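Local coordinates for protein putative phosphatase (DUF442) (Shewanella putrefaciens CN-32, PDB 3GXH) that is a putative phosphatase of the tyrosine and dual-specificity phosphatase class that probably hydrolyses phosphate esters, although its physiological substrate is not known, at residues Q78-E83 against Q145-E150; I73-Q78 against N107-A112; A87-M92 against Y115-K120; D42-L47 against A66-V71. All coordinates share one frame; numbering follows the deposited sequence.

Contact 1 (Q78-E83 against Q145-E150); sequences QNPKVE and QALLTE
The carboxylate of Glu-150 is the flat group of this contact. One of its faces is covered by the CG2 methyl of Val-82, which stands 3.7 Å from CD and almost equally far from the two oxygens, so the methyl sits over the middle of the group and not beside an oxygen. An extended chain, with CG anti to the backbone N (chi1 180°), carries the carboxylate out to it at about a right angle to the valine side chain. No hydrogen bond spans the segments; the remainder is apolar. Leu-147 presents its two methyls to different neighbours: CD2 approaches CB of Pro-80 at 3.8 Å, while CD1 lies against the backbone, 3.6 Å from the N of Val-82, and also meets CG2 of that residue at 3.8 Å. Pro-80 is further packed against Trp-144, and Val-82 against Val-151, which extends the interface along helix 142-154. Lys-81 occupies the N-cap of helix 82-94, and its backbone N is hydrogen-bonded to Asp-84 OD2, within the first turn. The arrangement is thus the packing of the first turn of helix 82-94, with the proline-bearing segment before it, against the C-terminal helix of an alpha/beta phosphatase-like fold.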
loop_
_atom_site.group_PDB
_atom_site.type_symbol
_atom_site.label_atom_id
_atom_site.label_comp_id
_atom_site.label_asym_id
_atom_site.label_seq_id
_atom_site.Cartn_x
_atom_site.Cartn_y
_atom_site.Cartn_z
ATOM N N GLN A 78 -8.156 -10.795 -9.078
ATOM C CA GLN A 78 -8.694 -12.156 -9.115
ATOM C C GLN A 78 -7.622 -13.225 -8.864
ATOM O O GLN A 78 -7.931 -14.413 -8.663
ATOM C CB GLN A 78 -9.374 -12.400 -10.468
ATOM C CG GLN A 78 -10.276 -13.636 -10.504
ATOM C CD GLN A 78 -10.890 -13.869 -11.880
ATOM O OE1 GLN A 78 -10.513 -13.215 -12.850
ATOM N NE2 GLN A 78 -11.831 -14.806 -11.969
ATOM N N ASN A 79 -6.353 -12.864 -8.918
ATOM C CA ASN A 79 -5.319 -13.861 -8.668
ATOM C C ASN A 79 -4.092 -13.228 -8.101
ATOM O O ASN A 79 -3.067 -13.145 -8.749
ATOM C CB ASN A 79 -4.973 -14.613 -9.959
ATOM C CG ASN A 79 -3.900 -15.721 -9.722
ATOM O OD1 ASN A 79 -3.859 -16.310 -8.641
ATOM N ND2 ASN A 79 -3.014 -15.948 -10.705
ATOM N N PRO A 80 -4.188 -12.682 -6.888
ATOM C CA PRO A 80 -3.021 -12.159 -6.244
ATOM C C PRO A 80 -2.002 -13.250 -5.923
ATOM O O PRO A 80 -2.380 -14.362 -5.544
ATOM C CB PRO A 80 -3.572 -11.525 -4.991
ATOM C CG PRO A 80 -4.772 -12.361 -4.640
ATOM C CD PRO A 80 -5.365 -12.640 -6.004
ATOM N N LYS A 81 -0.734 -12.960 -6.145
ATOM C CA LYS A 81 0.272 -14.018 -6.051
ATOM C C LYS A 81 1.213 -13.794 -4.872
ATOM O O LYS A 81 1.567 -12.652 -4.511
ATOM C CB LYS A 81 1.106 -14.020 -7.320
ATOM C CG LYS A 81 0.360 -14.226 -8.613
ATOM C CD LYS A 81 1.398 -14.599 -9.673
ATOM C CE LYS A 81 0.798 -14.924 -11.048
ATOM N NZ LYS A 81 0.628 -13.663 -11.864
ATOM N N VAL A 82 1.699 -14.899 -4.303
ATOM C CA VAL A 82 2.728 -14.825 -3.289
ATOM C C VAL A 82 3.946 -14.039 -3.802
ATOM O O VAL A 82 4.527 -13.228 -3.096
ATOM C CB VAL A 82 3.140 -16.225 -2.808
ATOM C CG1 VAL A 82 4.427 -16.145 -2.021
ATOM C CG2 VAL A 82 1.998 -16.837 -2.004
ATOM N N GLU A 83 4.266 -14.213 -5.084
ATOM C CA GLU A 83 5.360 -13.505 -5.689
ATOM C C GLU A 83 5.163 -11.977 -5.663
ATOM O O GLU A 83 6.126 -11.207 -5.586
ATOM C CB GLU A 83 5.546 -14.018 -7.116
ATOM C CG GLU A 83 6.218 -13.141 -8.118
ATOM C CD GLU A 83 6.168 -13.788 -9.510
ATOM O OE1 GLU A 83 7.058 -14.608 -9.791
ATOM O OE2 GLU A 83 5.214 -13.518 -10.284
ATOM N N GLN A 145 -8.102 -14.678 0.974
ATOM C CA GLN A 145 -7.964 -15.405 2.215
ATOM C C GLN A 145 -6.799 -16.372 2.102
ATOM O O GLN A 145 -5.950 -16.512 3.019
ATOM C CB GLN A 145 -9.237 -16.197 2.475
ATOM C CG GLN A 145 -10.352 -15.392 3.070
ATOM C CD GLN A 145 -11.525 -16.265 3.451
ATOM O OE1 GLN A 145 -12.173 -16.850 2.588
ATOM N NE2 GLN A 145 -11.807 -16.357 4.752
ATOM N N ALA A 146 -6.756 -17.108 0.987
ATOM C CA ALA A 146 -5.733 -18.129 0.785
ATOM C C ALA A 146 -4.336 -17.532 0.732
ATOM O O ALA A 146 -3.378 -18.076 1.294
ATOM C CB ALA A 146 -5.999 -18.942 -0.527
ATOM N N LEU A 147 -4.214 -16.402 0.075
ATOM C CA LEU A 147 -2.949 -15.656 -0.022
ATOM C C LEU A 147 -2.481 -15.286 1.377
ATOM O O LEU A 147 -1.315 -15.533 1.763
ATOM C CB LEU A 147 -3.082 -14.396 -0.868
ATOM C CG LEU A 147 -1.828 -13.523 -0.974
ATOM C CD1 LEU A 147 -0.768 -14.232 -1.794
ATOM C CD2 LEU A 147 -2.177 -12.145 -1.534
ATOM N N LEU A 148 -3.365 -14.670 2.143
ATOM C CA LEU A 148 -3.007 -14.238 3.480
ATOM C C LEU A 148 -2.588 -15.398 4.385
ATOM O O LEU A 148 -1.596 -15.300 5.115
ATOM C CB LEU A 148 -4.108 -13.432 4.126
ATOM C CG LEU A 148 -4.103 -11.905 3.788
ATOM C CD1 LEU A 148 -4.060 -11.643 2.275
ATOM C CD2 LEU A 148 -5.307 -11.258 4.468
ATOM N N THR A 149 -3.299 -16.508 4.301
ATOM C CA THR A 149 -3.003 -17.695 5.123
ATOM C C THR A 149 -1.651 -18.252 4.712
ATOM O O THR A 149 -0.819 -18.581 5.568
ATOM C CB THR A 149 -4.108 -18.754 4.954
ATOM O OG1 THR A 149 -5.358 -18.260 5.468
ATOM C CG2 THR A 149 -3.722 -20.099 5.656
ATOM N N GLU A 150 -1.405 -18.357 3.423
ATOM C CA GLU A 150 -0.174 -18.967 2.889
ATOM C C GLU A 150 1.028 -18.131 3.291
ATOM O O GLU A 150 2.052 -18.671 3.720
ATOM C CB GLU A 150 -0.229 -19.079 1.352
ATOM C CG GLU A 150 1.047 -19.714 0.708
ATOM C CD GLU A 150 0.869 -20.147 -0.776
ATOM O OE1 GLU A 150 -0.272 -20.098 -1.316
ATOM O OE2 GLU A 150 1.887 -20.548 -1.403
#

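Contact 2 (I73-Q78 against N107-A112); sequences IPVDWQ and NYRASA. With SO4 (sulfate ion), chain D.
NE and NH2 of Arg-109 both donate to the one carbonyl oxygen, Val-75 O, NE from 2.8 Å and NH2 from 3.0 Å. The arginine chain is extended from CG to NE (chi3 173°), which carries the guanidinium out to this oxygen. Val-75 O sits only 6° out of the guanidinium plane, but the two donors reach it differently, NH2 in the carbonyl plane and NE above it. The other end of the guanidinium serves the sulfate, NH1 to O4 at 3.0 Å. Sulfate O4 also accepts from Arg-109 N at 3.0 Å. Sulfate O1 accepts from Tyr-108 N at 2.9 Å. Four backbone N-H groups, those of Leu-105, Ala-106, Tyr-108 and Arg-109, converge on the ion at the start of helix 108-120.

Packing is the second kind. Trp-77 brings CE3 over one face of the guanidinium, 3.7 Å from NH1, with the planes 42° apart, too inclined for a parallel stack. Its far end reaches Tyr-108, CZ3 to CB 3.9 Å. Trp-144 meets the Trp-77 ring and its NE1 donates to Trp-77 O, while Tyr-108 OH is bonded to Glu-137.

Chemically, this is a tetrahedral-anion site like the P-loop of tyrosine phosphatases: the sulfate, probably from the crystallisation liquor, plausibly marks where a substrate phosphate would bind, with Val-75 O holding the arginine in orientation.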
loop_
_atom_site.group_PDB
_atom_site.type_symbol
_atom_site.label_atom_id
_atom_site.label_comp_id
_atom_site.label_asym_id
_atom_site.label_seq_id
_atom_site.Cartn_x
_atom_site.Cartn_y
_atom_site.Cartn_z
ATOM N N ILE A 73 4.243 -2.382 -8.699
ATOM C CA ILE A 73 4.043 -3.807 -8.464
ATOM C C ILE A 73 2.558 -4.099 -8.656
ATOM O O ILE A 73 1.808 -4.190 -7.670
ATOM C CB ILE A 73 4.587 -4.238 -7.068
ATOM C CG1 ILE A 73 6.043 -3.869 -6.900
ATOM C CG2 ILE A 73 4.381 -5.767 -6.843
ATOM C CD1 ILE A 73 6.610 -4.050 -5.514
ATOM N N PRO A 74 2.104 -4.243 -9.903
ATOM C CA PRO A 74 0.664 -4.375 -10.082
ATOM C C PRO A 74 0.170 -5.708 -9.579
ATOM O O PRO A 74 0.773 -6.744 -9.857
ATOM C CB PRO A 74 0.509 -4.297 -11.609
ATOM C CG PRO A 74 1.832 -4.737 -12.170
ATOM C CD PRO A 74 2.830 -4.160 -11.190
ATOM N N VAL A 75 -0.969 -5.705 -8.907
ATOM C CA VAL A 75 -1.519 -6.921 -8.295
ATOM C C VAL A 75 -2.879 -7.146 -8.937
ATOM O O VAL A 75 -3.762 -6.273 -8.938
ATOM C CB VAL A 75 -1.682 -6.757 -6.784
ATOM C CG1 VAL A 75 -2.364 -7.990 -6.152
ATOM C CG2 VAL A 75 -0.323 -6.516 -6.146
ATOM N N ASP A 76 -3.042 -8.355 -9.498
ATOM C CA ASP A 76 -4.292 -8.752 -10.087
ATOM C C ASP A 76 -5.276 -9.085 -8.984
ATOM O O ASP A 76 -4.995 -9.903 -8.124
ATOM C CB ASP A 76 -4.068 -10.002 -10.972
ATOM C CG ASP A 76 -5.362 -10.475 -11.614
ATOM O OD1 ASP A 76 -5.826 -9.806 -12.523
ATOM O OD2 ASP A 76 -5.913 -11.497 -11.192
ATOM N N TRP A 77 -6.454 -8.479 -9.028
ATOM C CA TRP A 77 -7.478 -8.721 -7.997
ATOM C C TRP A 77 -7.941 -10.150 -7.931
ATOM O O TRP A 77 -8.116 -10.686 -6.826
ATOM C CB TRP A 77 -8.706 -7.813 -8.230
ATOM C CG TRP A 77 -9.734 -8.021 -7.177
ATOM C CD1 TRP A 77 -10.941 -8.623 -7.332
ATOM C CD2 TRP A 77 -9.649 -7.656 -5.808
ATOM N NE1 TRP A 77 -11.599 -8.680 -6.136
ATOM C CE2 TRP A 77 -10.814 -8.104 -5.176
ATOM C CE3 TRP A 77 -8.654 -7.029 -5.030
ATOM C CZ2 TRP A 77 -11.054 -7.879 -3.822
ATOM C CZ3 TRP A 77 -8.900 -6.813 -3.711
ATOM C CH2 TRP A 77 -10.067 -7.237 -3.114
ATOM N N GLN A 78 -8.156 -10.795 -9.078
ATOM C CA GLN A 78 -8.694 -12.156 -9.115
ATOM C C GLN A 78 -7.622 -13.225 -8.864
ATOM O O GLN A 78 -7.931 -14.413 -8.663
ATOM C CB GLN A 78 -9.374 -12.400 -10.468
ATOM C CG GLN A 78 -10.276 -13.636 -10.504
ATOM C CD GLN A 78 -10.890 -13.869 -11.880
ATOM O OE1 GLN A 78 -10.513 -13.215 -12.850
ATOM N NE2 GLN A 78 -11.831 -14.806 -11.969
ATOM N N ASN A 107 -7.600 0.942 -1.281
ATOM C CA ASN A 107 -6.845 0.433 -0.158
ATOM C C ASN A 107 -7.198 -0.992 0.249
ATOM O O ASN A 107 -6.886 -1.371 1.371
ATOM C CB ASN A 107 -6.877 1.386 1.053
ATOM C CG ASN A 107 -5.615 1.251 1.973
ATOM O OD1 ASN A 107 -4.665 0.554 1.652
ATOM N ND2 ASN A 107 -5.629 1.965 3.065
ATOM N N TYR A 108 -7.735 -1.815 -0.658
ATOM C CA TYR A 108 -7.924 -3.241 -0.317
ATOM C C TYR A 108 -6.592 -3.968 -0.493
ATOM O O TYR A 108 -6.004 -4.491 0.466
ATOM C CB TYR A 108 -8.974 -3.894 -1.179
ATOM C CG TYR A 108 -10.382 -3.628 -0.739
ATOM C CD1 TYR A 108 -10.953 -2.382 -0.854
ATOM C CD2 TYR A 108 -11.170 -4.657 -0.289
ATOM C CE1 TYR A 108 -12.307 -2.180 -0.530
ATOM C CE2 TYR A 108 -12.529 -4.460 0.069
ATOM C CZ TYR A 108 -13.065 -3.202 -0.063
ATOM O OH TYR A 108 -14.415 -2.974 0.250
ATOM N N ARG A 109 -6.037 -3.976 -1.693
ATOM C CA ARG A 109 -4.736 -4.621 -1.933
ATOM C C ARG A 109 -3.693 -4.072 -0.956
ATOM O O ARG A 109 -2.933 -4.865 -0.321
ATOM C CB ARG A 109 -4.217 -4.363 -3.350
ATOM C CG ARG A 109 -4.945 -5.092 -4.448
ATOM C CD ARG A 109 -4.656 -4.259 -5.721
ATOM N NE ARG A 109 -5.090 -4.791 -6.999
ATOM C CZ ARG A 109 -6.277 -4.589 -7.539
ATOM N NH1 ARG A 109 -7.295 -4.056 -6.856
ATOM N NH2 ARG A 109 -6.506 -5.017 -8.760
ATOM N N ALA A 110 -3.568 -2.750 -0.828
ATOM C CA ALA A 110 -2.506 -2.140 -0.051
ATOM C C ALA A 110 -2.600 -2.404 1.437
ATOM O O ALA A 110 -1.585 -2.679 2.082
ATOM C CB ALA A 110 -2.384 -0.604 -0.372
ATOM N N SER A 111 -3.781 -2.351 2.014
ATOM C CA SER A 111 -3.903 -2.643 3.458
ATOM C C SER A 111 -3.607 -4.132 3.747
ATOM O O SER A 111 -3.011 -4.432 4.790
ATOM C CB SER A 111 -5.258 -2.224 4.012
ATOM O OG SER A 111 -6.336 -2.992 3.474
ATOM N N ALA A 112 -3.965 -5.016 2.819
ATOM C CA ALA A 112 -3.657 -6.455 2.957
ATOM C C ALA A 112 -2.139 -6.669 2.916
ATOM O O ALA A 112 -1.579 -7.397 3.711
ATOM C CB ALA A 112 -4.391 -7.285 1.894
HETATM S S SO4 D . -8.440 -1.920 -4.445
HETATM O O1 SO4 D . -8.831 -1.232 -3.253
HETATM O O2 SO4 D . -9.591 -2.532 -5.109
HETATM O O3 SO4 D . -7.819 -0.984 -5.373
HETATM O O4 SO4 D . -7.406 -2.916 -4.104
#

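Contact 3 (A87-M92 against Y115-K120); sequences AFFAAM and YLYQLK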
loop_
_atom_site.group_PDB
_atom_site.type_symbol
_atom_site.label_atom_id
_atom_site.label_comp_id
_atom_site.label_asym_id
_atom_site.label_seq_id
_atom_site.Cartn_x
_atom_site.Cartn_y
_atom_site.Cartn_z
ATOM N N ALA A 87 7.654 -9.446 -3.825
ATOM C CA ALA A 87 8.194 -8.314 -4.515
ATOM C C ALA A 87 7.995 -7.023 -3.694
ATOM O O ALA A 87 8.865 -6.154 -3.598
ATOM C CB ALA A 87 7.549 -8.201 -5.972
ATOM N N PHE A 88 6.821 -6.890 -3.093
ATOM C CA PHE A 88 6.596 -5.773 -2.170
ATOM C C PHE A 88 7.547 -5.797 -0.987
ATOM O O PHE A 88 8.108 -4.789 -0.603
ATOM C CB PHE A 88 5.120 -5.793 -1.709
ATOM C CG PHE A 88 4.796 -4.810 -0.642
ATOM C CD1 PHE A 88 4.886 -3.448 -0.883
ATOM C CD2 PHE A 88 4.319 -5.235 0.603
ATOM C CE1 PHE A 88 4.614 -2.519 0.140
ATOM C CE2 PHE A 88 4.030 -4.310 1.625
ATOM C CZ PHE A 88 4.176 -2.962 1.388
ATOM N N PHE A 89 7.694 -6.956 -0.373
ATOM C CA PHE A 89 8.610 -7.059 0.743
ATOM C C PHE A 89 10.044 -6.683 0.369
ATOM O O PHE A 89 10.724 -5.928 1.090
ATOM C CB PHE A 89 8.661 -8.487 1.308
ATOM C CG PHE A 89 7.414 -8.993 2.006
ATOM C CD1 PHE A 89 6.334 -8.201 2.356
ATOM C CD2 PHE A 89 7.368 -10.344 2.333
ATOM C CE1 PHE A 89 5.270 -8.732 3.035
ATOM C CE2 PHE A 89 6.291 -10.886 3.008
ATOM C CZ PHE A 89 5.217 -10.061 3.343
ATOM N N ALA A 90 10.471 -7.092 -0.836
ATOM C CA ALA A 90 11.800 -6.739 -1.322
ATOM C C ALA A 90 11.921 -5.261 -1.575
ATOM O O ALA A 90 12.959 -4.663 -1.315
ATOM C CB ALA A 90 12.167 -7.557 -2.587
ATOM N N ALA A 91 10.860 -4.642 -2.102
ATOM C CA ALA A 91 10.900 -3.207 -2.323
ATOM C C ALA A 91 10.994 -2.447 -0.996
ATOM O O ALA A 91 11.723 -1.467 -0.866
ATOM C CB ALA A 91 9.665 -2.746 -3.112
HETATM N N MSE A 92 10.258 -2.906 0.003
HETATM C CA MSE A 92 10.379 -2.303 1.338
HETATM C C MSE A 92 11.797 -2.412 1.879
HETATM O O MSE A 92 12.375 -1.412 2.306
HETATM C CB MSE A 92 9.380 -2.948 2.310
HETATM C CG MSE A 92 7.929 -2.671 1.999
HETATM SE SE MSE A 92 7.417 -0.806 2.210
HETATM C CE MSE A 92 7.556 -0.721 4.168
ATOM N N TYR A 115 -0.530 -5.351 6.081
ATOM C CA TYR A 115 -0.713 -6.320 7.157
ATOM C C TYR A 115 0.332 -7.427 7.058
ATOM O O TYR A 115 0.983 -7.766 8.052
ATOM C CB TYR A 115 -2.114 -6.909 7.077
ATOM C CG TYR A 115 -2.284 -8.105 7.962
ATOM C CD1 TYR A 115 -2.325 -7.947 9.337
ATOM C CD2 TYR A 115 -2.323 -9.401 7.435
ATOM C CE1 TYR A 115 -2.441 -9.041 10.178
ATOM C CE2 TYR A 115 -2.450 -10.512 8.268
ATOM C CZ TYR A 115 -2.503 -10.324 9.622
ATOM O OH TYR A 115 -2.632 -11.451 10.457
ATOM N N LEU A 116 0.526 -7.983 5.846
ATOM C CA LEU A 116 1.460 -9.066 5.721
ATOM C C LEU A 116 2.884 -8.614 6.014
ATOM O O LEU A 116 3.683 -9.387 6.594
ATOM C CB LEU A 116 1.372 -9.695 4.332
ATOM C CG LEU A 116 0.092 -10.518 4.147
ATOM C CD1 LEU A 116 -0.004 -10.973 2.691
ATOM C CD2 LEU A 116 -0.014 -11.738 5.095
ATOM N N TYR A 117 3.225 -7.391 5.641
ATOM C CA TYR A 117 4.538 -6.856 5.890
ATOM C C TYR A 117 4.776 -6.701 7.371
ATOM O O TYR A 117 5.829 -7.104 7.895
ATOM C CB TYR A 117 4.719 -5.511 5.168
ATOM C CG TYR A 117 5.939 -4.755 5.597
ATOM C CD1 TYR A 117 7.185 -5.116 5.113
ATOM C CD2 TYR A 117 5.853 -3.693 6.531
ATOM C CE1 TYR A 117 8.331 -4.416 5.515
ATOM C CE2 TYR A 117 7.006 -3.010 6.944
ATOM C CZ TYR A 117 8.207 -3.379 6.411
ATOM O OH TYR A 117 9.336 -2.701 6.854
ATOM N N GLN A 118 3.839 -6.091 8.058
ATOM C CA GLN A 118 4.006 -5.904 9.495
ATOM C C GLN A 118 4.088 -7.249 10.209
ATOM O O GLN A 118 4.872 -7.427 11.157
ATOM C CB GLN A 118 2.916 -5.034 10.065
ATOM C CG GLN A 118 2.972 -3.615 9.489
ATOM C CD GLN A 118 1.950 -2.655 10.061
ATOM O OE1 GLN A 118 0.820 -3.031 10.423
ATOM N NE2 GLN A 118 2.346 -1.365 10.121
ATOM N N LEU A 119 3.263 -8.190 9.757
ATOM C CA LEU A 119 3.262 -9.534 10.342
ATOM C C LEU A 119 4.627 -10.185 10.172
ATOM O O LEU A 119 5.217 -10.697 11.142
ATOM C CB LEU A 119 2.128 -10.347 9.708
ATOM C CG LEU A 119 1.931 -11.732 10.284
ATOM C CD1 LEU A 119 1.491 -11.619 11.752
ATOM C CD2 LEU A 119 0.884 -12.468 9.449
ATOM N N LYS A 120 5.212 -10.113 8.980
ATOM C CA LYS A 120 6.502 -10.790 8.759
ATOM C C LYS A 120 7.677 -10.079 9.428
ATOM O O LYS A 120 8.699 -10.718 9.768
ATOM C CB LYS A 120 6.740 -10.990 7.273
ATOM C CG LYS A 120 7.247 -9.782 6.601
ATOM C CD LYS A 120 8.774 -9.673 6.520
ATOM C CE LYS A 120 9.120 -8.576 5.528
ATOM N NZ LYS A 120 10.551 -8.195 5.582
HETATM O O HOH W 1 11.057 -6.211 3.777
#
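Tyr-117 places its ring under the Met-92 methyl by setting CG anti to the backbone N (chi1 168°), and Met-92, a selenomethionine in this crystal, folds back at chi2 and chi3 to lay that methyl on the ring. The result is a Met-aromatic contact between helices 82-94 and 108-120, whose short segments cross at -64° with axes 10.5 Å apart. CE of Met-92 is 3.9 Å from the Tyr-117 ring centroid, a CH-pi approach over the face, and SE is 5.0 Å from the same centroid, above the face but distant. Phe-89 forms the second cluster. Its CE1 presses on the backbone at Tyr-117 CA, 3.5 Å away, and CZ meets Leu-116 CB. Over one face of the Phe-89 ring runs Lys-120, whose CG lies 4.0 Å from the centroid; the lysine chain runs antiparallel to the phenylalanine side chain. Phe-88 adds CE2 against Tyr-117 CB at 3.8 Å. On the sheet side, Phe-88 rests on Val-102 and Met-92 on Val-100, so helix 82-94 packs on strand 100-103, which links the two helices in sequence. A water joins the helices, donating to Phe-89 O at 2.7 Å and accepting from Lys-120 NZ at 2.7 Å.

Contact 4 (D42-L47 against A66-V71); sequences DVVINL and AGMDYV
The two strands of a beta-alpha-beta unit, 43-46 and 69-72, run parallel here with helix 59-65 connecting them, and Val-43, Val-44 and Ile-45 pair with Asp-69, Tyr-70 and Val-71. Their short axes are 4.7 Å apart and diverge by 18°. Four backbone bonds fix the register: Asp-69 N to Asp-42 O, Val-44 N to Asp-69 O at 2.8 Å, Val-71 N to Val-44 O, and Asn-46 N to Val-71 O at 2.8 Å. Each strand therefore gives and takes alternately, as parallel pairing requires. On one face Val-43 CG1 touches Val-71 CG2 at 4.0 Å, and Ile-45 CG1 is 4.0 Å from Val-71 CB, the two running parallel. Val-44 CG2 meets the CE methyl of Met-68, a selenomethionine, at 4.0 Å; Met-68 also packs on Phe-33 and Leu-36 of helix 30-38. Gly-67, with positive phi, closes helix 59-65 in a Schellman motif. Strand 43-46 bonds on its other side to strand 100-103. On the face carrying Val-44 and Tyr-70, Asn-46 and Tyr-70 both hold CG anti to the backbone N (chi1 179° and -179°), bringing their ends together: Asn-46 OD1 is bonded to Met-48 N, and Asn-46 ND2 donates to Tyr-70 OH at 2.9 Å, nearly straight.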
loop_
_atom_site.group_PDB
_atom_site.type_symbol
_atom_site.label_atom_id
_atom_site.label_comp_id
_atom_site.label_asym_id
_atom_site.label_seq_id
_atom_site.Cartn_x
_atom_site.Cartn_y
_atom_site.Cartn_z
ATOM N N ASP A 42 8.666 9.582 0.908
ATOM C CA ASP A 42 9.827 9.454 0.041
ATOM C C ASP A 42 9.565 8.543 -1.169
ATOM O O ASP A 42 10.171 8.745 -2.212
ATOM C CB ASP A 42 10.988 8.838 0.831
ATOM C CG ASP A 42 11.452 9.680 1.977
ATOM O OD1 ASP A 42 11.775 10.867 1.760
ATOM O OD2 ASP A 42 11.508 9.179 3.148
ATOM N N VAL A 43 8.741 7.506 -0.983
ATOM C CA VAL A 43 8.576 6.470 -1.994
ATOM C C VAL A 43 7.092 6.158 -2.089
ATOM O O VAL A 43 6.396 6.041 -1.064
ATOM C CB VAL A 43 9.282 5.200 -1.540
ATOM C CG1 VAL A 43 9.208 4.120 -2.659
ATOM C CG2 VAL A 43 10.728 5.439 -1.033
ATOM N N VAL A 44 6.597 5.992 -3.323
ATOM C CA VAL A 44 5.258 5.531 -3.552
ATOM C C VAL A 44 5.315 4.171 -4.229
ATOM O O VAL A 44 5.993 4.062 -5.275
ATOM C CB VAL A 44 4.473 6.500 -4.456
ATOM C CG1 VAL A 44 3.089 5.909 -4.792
ATOM C CG2 VAL A 44 4.302 7.863 -3.765
ATOM N N ILE A 45 4.675 3.171 -3.637
ATOM C CA ILE A 45 4.570 1.812 -4.154
ATOM C C ILE A 45 3.137 1.622 -4.597
ATOM O O ILE A 45 2.225 1.664 -3.794
ATOM C CB ILE A 45 5.019 0.736 -3.143
ATOM C CG1 ILE A 45 6.438 1.044 -2.644
ATOM C CG2 ILE A 45 4.872 -0.647 -3.793
ATOM C CD1 ILE A 45 6.898 0.066 -1.584
ATOM N N ASN A 46 2.947 1.457 -5.909
ATOM C CA ASN A 46 1.630 1.383 -6.547
ATOM C C ASN A 46 1.340 -0.047 -6.902
ATOM O O ASN A 46 2.074 -0.682 -7.661
ATOM C CB ASN A 46 1.652 2.222 -7.814
ATOM C CG ASN A 46 0.353 2.202 -8.571
ATOM O OD1 ASN A 46 -0.711 1.775 -8.043
ATOM N ND2 ASN A 46 0.446 2.613 -9.846
ATOM N N LEU A 47 0.268 -0.580 -6.300
ATOM C CA LEU A 47 -0.227 -1.963 -6.550
ATOM C C LEU A 47 -1.380 -2.028 -7.557
ATOM O O LEU A 47 -1.860 -3.105 -7.854
ATOM C CB LEU A 47 -0.678 -2.634 -5.245
ATOM C CG LEU A 47 0.288 -2.620 -4.081
ATOM C CD1 LEU A 47 -0.321 -3.321 -2.876
ATOM C CD2 LEU A 47 1.677 -3.213 -4.412
ATOM N N ALA A 66 6.718 14.999 -8.509
ATOM C CA ALA A 66 6.440 15.493 -7.163
ATOM C C ALA A 66 7.642 15.266 -6.235
ATOM O O ALA A 66 7.549 15.593 -5.064
ATOM C CB ALA A 66 5.207 14.824 -6.608
ATOM N N GLY A 67 8.749 14.733 -6.747
ATOM C CA GLY A 67 9.964 14.525 -5.974
ATOM C C GLY A 67 10.121 13.256 -5.157
ATOM O O GLY A 67 10.926 13.189 -4.224
HETATM N N MSE A 68 9.372 12.225 -5.529
HETATM C CA MSE A 68 9.435 10.956 -4.847
HETATM C C MSE A 68 9.848 9.799 -5.734
HETATM O O MSE A 68 9.817 9.920 -6.967
HETATM C CB MSE A 68 8.061 10.632 -4.246
HETATM C CG MSE A 68 7.620 11.617 -3.210
HETATM SE SE MSE A 68 5.836 11.382 -2.482
HETATM C CE MSE A 68 4.846 11.774 -4.142
ATOM N N ASP A 69 10.284 8.706 -5.125
ATOM C CA ASP A 69 10.668 7.512 -5.853
ATOM C C ASP A 69 9.398 6.701 -6.117
ATOM O O ASP A 69 8.449 6.758 -5.333
ATOM C CB ASP A 69 11.629 6.652 -5.009
ATOM C CG ASP A 69 12.968 7.273 -4.810
ATOM O OD1 ASP A 69 13.393 8.088 -5.634
ATOM O OD2 ASP A 69 13.603 6.882 -3.806
ATOM N N TYR A 70 9.366 5.986 -7.241
ATOM C CA TYR A 70 8.209 5.260 -7.701
ATOM C C TYR A 70 8.536 3.782 -7.898
ATOM O O TYR A 70 9.509 3.451 -8.568
ATOM C CB TYR A 70 7.737 5.862 -9.034
ATOM C CG TYR A 70 6.517 5.185 -9.595
ATOM C CD1 TYR A 70 5.322 5.255 -8.897
ATOM C CD2 TYR A 70 6.551 4.460 -10.782
ATOM C CE1 TYR A 70 4.167 4.656 -9.365
ATOM C CE2 TYR A 70 5.384 3.868 -11.260
ATOM C CZ TYR A 70 4.190 3.999 -10.577
ATOM O OH TYR A 70 3.021 3.377 -11.021
ATOM N N VAL A 71 7.731 2.911 -7.316
ATOM C CA VAL A 71 7.792 1.456 -7.490
ATOM C C VAL A 71 6.435 0.962 -7.953
ATOM O O VAL A 71 5.403 1.275 -7.288
ATOM C CB VAL A 71 8.239 0.748 -6.196
ATOM C CG1 VAL A 71 8.433 -0.741 -6.464
ATOM C CG2 VAL A 71 9.478 1.398 -5.583
#

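Overall arrangement
From the N terminus, contact 4 closes first, joining 42-47 to 66-71 across helix 59-65 and setting the edge of the sheet. The chain then leaves strand 69-72 into the loop that opens contact 2 at 73-78, where Ile-73 N and Val-75 N are probably hydrogen-bonded to Asn-46 O and Leu-47 O. Contact 1 opens on the shared Gln-78 and stays open to the C-terminal helix, so it crosses contact 2, which closes at 107-112. Contact 3 nests inside contact 1 and also crosses contact 2, using helices 82-94 and 108-120. Side chains bridge the sets: Phe-88 and Met-92 touch Ile-45, and Pro-80 touches Val-75, tying the sheet, the loop after strand 69-72 and the helices together.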